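Local coordinates for hypothetical aldose 1-epimerase (Klebsiella pneumoniae subsp. pneumoniae MGH 78578, PDB 3TY1), which is of unproven function but has a galactose-mutarotase-like supersandwich fold and may bind carbohydrate, perhaps as an aldose 1-epimerase, at residues E89-P93 with A94-L98; N102-G105 with W106-G109. All coordinates share one frame; numbering follows the deposited sequence.

Contact 1. Residues E89-P93 with A94-L98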
ATOM      1  N   GLU A  89      -4.792   3.110  16.516  1.00 27.00           N
ATOM      2  CA  GLU A  89      -3.968   3.987  15.686  1.00 26.68           C
ATOM      3  C   GLU A  89      -4.812   4.705  14.615  1.00 25.36           C
ATOM      4  O   GLU A  89      -5.845   4.194  14.216  1.00 23.48           O
ATOM      5  CB  GLU A  89      -2.899   3.111  15.020  1.00 25.20           C
ATOM      6  CG  GLU A  89      -1.869   2.696  16.136  1.00 30.33           C
ATOM      7  CD  GLU A  89      -0.780   1.743  15.685  1.00 36.47           C
ATOM      8  OE1 GLU A  89      -0.697   1.390  14.471  1.00 33.38           O
ATOM      9  OE2 GLU A  89      -0.027   1.328  16.599  1.00 25.74           O
ATOM     10  N   VAL A  90      -4.320   5.870  14.190  1.00 26.58           N
ATOM     11  CA  VAL A  90      -4.830   6.613  13.062  1.00 25.14           C
ATOM     12  C   VAL A  90      -4.059   6.036  11.858  1.00 25.02           C
ATOM     13  O   VAL A  90      -2.967   6.528  11.495  1.00 25.19           O
ATOM     14  CB  VAL A  90      -4.598   8.129  13.251  1.00 25.00           C
ATOM     15  CG1 VAL A  90      -5.141   8.939  12.021  1.00 24.53           C
ATOM     16  CG2 VAL A  90      -5.232   8.603  14.627  1.00 21.50           C
ATOM     17  N   VAL A  91      -4.641   5.007  11.242  1.00 23.94           N
ATOM     18  CA  VAL A  91      -3.925   4.200  10.262  1.00 23.35           C
ATOM     19  C   VAL A  91      -3.737   4.963   8.962  1.00 25.33           C
ATOM     20  O   VAL A  91      -4.716   5.456   8.349  1.00 26.11           O
ATOM     21  CB  VAL A  91      -4.589   2.843  10.043  1.00 23.48           C
ATOM     22  CG1 VAL A  91      -3.844   2.001   8.986  1.00 23.88           C
ATOM     23  CG2 VAL A  91      -4.745   2.100  11.408  1.00 24.65           C
ATOM     24  N   ASN A  92      -2.476   5.085   8.541  1.00 24.41           N
ATOM     25  CA  ASN A  92      -2.161   5.734   7.270  1.00 22.64           C
ATOM     26  C   ASN A  92      -2.714   4.777   6.202  1.00 25.71           C
ATOM     27  O   ASN A  92      -2.390   3.594   6.215  1.00 24.54           O
ATOM     28  CB  ASN A  92      -0.667   5.867   7.103  1.00 26.03           C
ATOM     29  CG  ASN A  92      -0.254   6.657   5.862  1.00 28.75           C
ATOM     30  OD1 ASN A  92      -0.786   6.461   4.771  1.00 31.83           O
ATOM     31  ND2 ASN A  92       0.798   7.479   6.019  1.00 29.93           N
ATOM     32  N   PRO A  93      -3.544   5.276   5.256  1.00 25.90           N
ATOM     33  CA  PRO A  93      -4.070   4.364   4.209  1.00 25.57           C
ATOM     34  C   PRO A  93      -3.016   3.564   3.408  1.00 29.11           C
ATOM     35  O   PRO A  93      -3.362   2.529   2.848  1.00 28.47           O
ATOM     36  CB  PRO A  93      -4.800   5.320   3.284  1.00 27.97           C
ATOM     37  CG  PRO A  93      -5.313   6.370   4.201  1.00 29.76           C
ATOM     38  CD  PRO A  93      -4.182   6.603   5.161  1.00 29.45           C
ATOM     39  N   ALA A  94      -1.761   4.033   3.368  1.00 28.98           N
ATOM     40  CA  ALA A  94      -0.641   3.262   2.768  1.00 30.51           C
ATOM     41  C   ALA A  94      -0.451   1.868   3.360  1.00 28.08           C
ATOM     42  O   ALA A  94       0.110   0.975   2.716  1.00 28.80           O
ATOM     43  CB  ALA A  94       0.654   4.053   2.870  1.00 29.82           C
ATOM     44  N   PHE A  95      -0.909   1.668   4.596  1.00 26.43           N
ATOM     45  CA  PHE A  95      -0.818   0.385   5.277  1.00 29.06           C
ATOM     46  C   PHE A  95      -2.132  -0.393   5.301  1.00 33.19           C
ATOM     47  O   PHE A  95      -2.246  -1.368   6.049  1.00 34.93           O
ATOM     48  CB  PHE A  95      -0.358   0.593   6.734  1.00 27.18           C
ATOM     49  CG  PHE A  95       1.018   1.150   6.838  1.00 26.31           C
ATOM     50  CD1 PHE A  95       2.120   0.410   6.385  1.00 30.76           C
ATOM     51  CD2 PHE A  95       1.232   2.394   7.366  1.00 32.87           C
ATOM     52  CE1 PHE A  95       3.420   0.919   6.495  1.00 33.79           C
ATOM     53  CE2 PHE A  95       2.524   2.922   7.430  1.00 32.26           C
ATOM     54  CZ  PHE A  95       3.607   2.175   7.006  1.00 32.87           C
ATOM     55  N   ILE A  96      -3.133   0.030   4.530  1.00 31.14           N
ATOM     56  CA  ILE A  96      -4.400  -0.722   4.484  1.00 31.19           C
ATOM     57  C   ILE A  96      -4.561  -1.212   3.078  1.00 31.33           C
ATOM     58  O   ILE A  96      -4.362  -0.423   2.152  1.00 28.17           O
ATOM     59  CB  ILE A  96      -5.621   0.172   4.833  1.00 33.34           C
ATOM     60  CG1 ILE A  96      -5.547   0.606   6.303  1.00 39.32           C
ATOM     61  CG2 ILE A  96      -6.975  -0.567   4.513  1.00 37.89           C
ATOM     62  CD1 ILE A  96      -6.819   1.093   6.861  1.00 38.87           C
ATOM     63  N   ASN A  97      -4.921  -2.490   2.911  1.00 29.54           N
ATOM     64  CA  ASN A  97      -5.315  -3.037   1.611  1.00 30.74           C
ATOM     65  C   ASN A  97      -6.827  -3.265   1.713  1.00 29.02           C
ATOM     66  O   ASN A  97      -7.264  -4.214   2.360  1.00 28.53           O
ATOM     67  CB  ASN A  97      -4.579  -4.353   1.290  1.00 33.01           C
ATOM     68  CG  ASN A  97      -4.984  -4.922  -0.046  1.00 33.67           C
ATOM     69  OD1 ASN A  97      -5.979  -4.494  -0.643  1.00 36.51           O
ATOM     70  ND2 ASN A  97      -4.193  -5.860  -0.564  1.00 44.95           N
ATOM     71  N   LEU A  98      -7.606  -2.374   1.118  1.00 25.99           N
ATOM     72  CA  LEU A  98      -9.080  -2.421   1.197  1.00 29.38           C
ATOM     73  C   LEU A  98      -9.686  -3.703   0.612  1.00 30.05           C
ATOM     74  O   LEU A  98     -10.757  -4.161   1.078  1.00 31.32           O
ATOM     75  CB  LEU A  98      -9.715  -1.151   0.562  1.00 27.53           C
ATOM     76  CG  LEU A  98      -9.422   0.205   1.222  1.00 29.34           C
ATOM     77  CD1 LEU A  98      -9.896   1.385   0.276  1.00 28.17           C
ATOM     78  CD2 LEU A  98     -10.056   0.331   2.622  1.00 29.67           C
TER
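Asn92 reaches forward with its side-chain amide to the N-H of Ala94, closing an Asx turn at the start of two overlapping 3-10-type turns in the long loop between strand 79-81 and helix 100-103. Asn92 OD1 accepts the N-H of Ala94 at 3.0 Å, nearly straight at 164° and with the donor tilted from the carbonyl plane. CG stands anti to the backbone N (chi1 -174°), which carries the amide forward along the chain to meet that N-H. The backbone oxygen of the same residue, Asn92 O, takes the N-H of Phe95 at 2.9 Å, and Pro93 O takes that of Ile96 at 3.0 Å. Asn92 is thus gripped through both its oxygens, and its ND2 is bonded to Glu46 O, which fixes the rotation of the amide.

The tight part lies on the opposite flank of Asn92, where the side chains of Val91 and Ile96 cross at about a right angle. Ile96 CD1 comes to 3.8 Å from Val91 CG1. Toward Phe95 the packing is slacker: the ring meets Asn92 obliquely, CD2 lying 4.0 Å from Asn92 CB, and Val91 CG1 comes no closer than 4.4 Å to Phe95 CB. This slack side faces other copies of the protein: Phe95 packs on Asn92 of the second subunit, Asn92 and Ala94 on Phe95 of the third. At the heart of the tight flank, the branch methyl Val91 CG1 presses on the methylene Ile96 CG1 at 3.5 Å, closer than carbons usually sit.

Contact 2. Residues N102-G105 with W106-G109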
ATOM      1  N   ASN A 102     -11.349 -10.245   1.743  1.00 32.51           N
ATOM      2  CA  ASN A 102     -12.511 -10.274   0.826  1.00 36.65           C
ATOM      3  C   ASN A 102     -13.299  -8.943   0.849  1.00 35.80           C
ATOM      4  O   ASN A 102     -14.519  -8.935   1.011  1.00 36.65           O
ATOM      5  CB  ASN A 102     -13.437 -11.450   1.215  1.00 36.07           C
ATOM      6  CG  ASN A 102     -14.521 -11.730   0.191  1.00 46.11           C
ATOM      7  OD1 ASN A 102     -14.356 -11.415  -0.979  1.00 37.99           O
ATOM      8  ND2 ASN A 102     -15.624 -12.397   0.632  1.00 43.96           N
ATOM      9  N   GLY A 103     -12.576  -7.832   0.736  1.00 33.10           N
ATOM     10  CA  GLY A 103     -13.146  -6.500   0.736  1.00 31.22           C
ATOM     11  C   GLY A 103     -13.484  -5.898   2.094  1.00 30.70           C
ATOM     12  O   GLY A 103     -14.226  -4.901   2.173  1.00 30.67           O
ATOM     13  N   LEU A 104     -12.917  -6.452   3.148  1.00 28.94           N
ATOM     14  CA  LEU A 104     -13.113  -5.940   4.490  1.00 28.02           C
ATOM     15  C   LEU A 104     -11.851  -5.328   5.147  1.00 28.55           C
ATOM     16  O   LEU A 104     -11.835  -5.059   6.336  1.00 28.94           O
ATOM     17  CB  LEU A 104     -13.690  -7.045   5.357  1.00 28.60           C
ATOM     18  CG  LEU A 104     -15.057  -7.642   5.002  1.00 28.63           C
ATOM     19  CD1 LEU A 104     -15.337  -8.908   5.932  1.00 31.14           C
ATOM     20  CD2 LEU A 104     -16.117  -6.557   5.137  1.00 31.68           C
ATOM     21  N   GLY A 105     -10.825  -5.022   4.370  1.00 29.46           N
ATOM     22  CA  GLY A 105      -9.610  -4.371   4.909  1.00 29.04           C
ATOM     23  C   GLY A 105      -9.888  -3.055   5.612  1.00 29.01           C
ATOM     24  O   GLY A 105      -9.149  -2.658   6.517  1.00 28.12           O
ATOM     25  N   TRP A 106     -10.963  -2.379   5.202  1.00 27.42           N
ATOM     26  CA  TRP A 106     -11.428  -1.157   5.865  1.00 26.34           C
ATOM     27  C   TRP A 106     -11.595  -1.333   7.387  1.00 27.34           C
ATOM     28  O   TRP A 106     -11.433  -0.365   8.124  1.00 26.06           O
ATOM     29  CB  TRP A 106     -12.760  -0.779   5.234  1.00 27.32           C
ATOM     30  CG  TRP A 106     -13.422   0.457   5.599  1.00 27.91           C
ATOM     31  CD1 TRP A 106     -13.441   1.656   4.874  1.00 31.08           C
ATOM     32  CD2 TRP A 106     -14.328   0.639   6.679  1.00 28.28           C
ATOM     33  NE1 TRP A 106     -14.277   2.554   5.488  1.00 28.25           N
ATOM     34  CE2 TRP A 106     -14.847   1.963   6.582  1.00 28.10           C
ATOM     35  CE3 TRP A 106     -14.800  -0.195   7.696  1.00 27.58           C
ATOM     36  CZ2 TRP A 106     -15.759   2.465   7.499  1.00 30.01           C
ATOM     37  CZ3 TRP A 106     -15.713   0.318   8.601  1.00 31.65           C
ATOM     38  CH2 TRP A 106     -16.164   1.635   8.499  1.00 28.53           C
ATOM     39  N   LEU A 107     -11.947  -2.546   7.836  1.00 25.83           N
ATOM     40  CA  LEU A 107     -12.042  -2.857   9.254  1.00 26.09           C
ATOM     41  C   LEU A 107     -10.733  -2.638  10.046  1.00 24.80           C
ATOM     42  O   LEU A 107     -10.766  -2.455  11.257  1.00 25.28           O
ATOM     43  CB  LEU A 107     -12.569  -4.271   9.459  1.00 25.25           C
ATOM     44  CG  LEU A 107     -14.021  -4.601   9.034  1.00 29.68           C
ATOM     45  CD1 LEU A 107     -14.228  -6.103   9.229  1.00 29.32           C
ATOM     46  CD2 LEU A 107     -15.057  -3.808   9.818  1.00 27.47           C
ATOM     47  N   GLU A 108      -9.593  -2.669   9.365  1.00 25.39           N
ATOM     48  CA  GLU A 108      -8.290  -2.471   9.990  1.00 26.67           C
ATOM     49  C   GLU A 108      -8.028  -1.019  10.382  1.00 24.54           C
ATOM     50  O   GLU A 108      -7.085  -0.746  11.151  1.00 25.28           O
ATOM     51  CB  GLU A 108      -7.166  -3.019   9.080  1.00 27.71           C
ATOM     52  CG  GLU A 108      -7.362  -4.526   8.767  1.00 30.60           C
ATOM     53  CD  GLU A 108      -6.250  -5.180   7.962  1.00 44.32           C
ATOM     54  OE1 GLU A 108      -5.308  -4.497   7.489  1.00 37.79           O
ATOM     55  OE2 GLU A 108      -6.312  -6.424   7.818  1.00 48.13           O
ATOM     56  N   GLY A 109      -8.824  -0.096   9.846  1.00 26.83           N
ATOM     57  CA  GLY A 109      -8.702   1.331  10.155  1.00 25.85           C
ATOM     58  C   GLY A 109      -9.832   1.979  10.937  1.00 27.98           C
ATOM     59  O   GLY A 109      -9.734   3.156  11.322  1.00 26.08           O
TER
HETATM   60  O   HOH W   1     -12.371  -2.812   2.684  1.00 28.68           O
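Gly105 O meets the N-H of Glu108, and Leu104 O that of Leu107, in two successive backbone turns. Leu104 O receives the N-H of Leu107 at 2.9 Å, the angle at the hydrogen being 152°. Gly105 O receives that of Glu108, also at 2.9 Å. Hydrocarbon crowds each of these oxygens too: Leu107 CB lies 3.3 Å from Leu104 O, while CB and CG of Glu108 cover Gly105 O.

Leu104 adds the one apolar side-chain touch, its CB meeting Leu107 CD1 at 4.0 Å. Leu107 swings CG to the side of its own backbone N (chi1 -66°), which brings the branch back alongside Leu104. Trp106 behaves differently: only its CB stays near Gly105, and the indole leads away to meet His136 edge-to-face; the Trp106 side chain is about 5 Å from a sulfate ion that probably came from the crystallisation liquor. Its backbone N-H, lying ahead of the first turn bond, is satisfied by a water at 2.9 Å from Trp106 N, which in turn reaches Gly103 O through a weak bond.

Glu108 sends its carboxylate outside the turn, where OE2 forms a salt bridge with Arg101 and OE1 another with Lys138 of the second subunit. Leu107 and Glu108 also pack on Thr169 of that subunit. A third bond, from Gly109 N to Trp106 O at 3.1 Å, continues the series, and this succession of i to i+3 backbone bonds is the signature of a short 3-10 helix.

In the fold
Contacts 1 and 2 follow one another along the chain, both in the connection that runs from strand 79-81 through helix 100-103 to strand 114-119, on the same side of the chain's centre. Their centres lie 10 Å apart, each about 18 Å from the chain's centre. They touch directly: Ile96 CG2 rests 3.6 Å from Gly105 O, and Leu98 CD2 reaches Trp106 CA at 3.8 Å, so the loop of contact 1 packs along the 3-10 turn of contact 2. Both also meet the second subunit, which makes this connection between strands of different sheets part of the interface of the three-chain assembly.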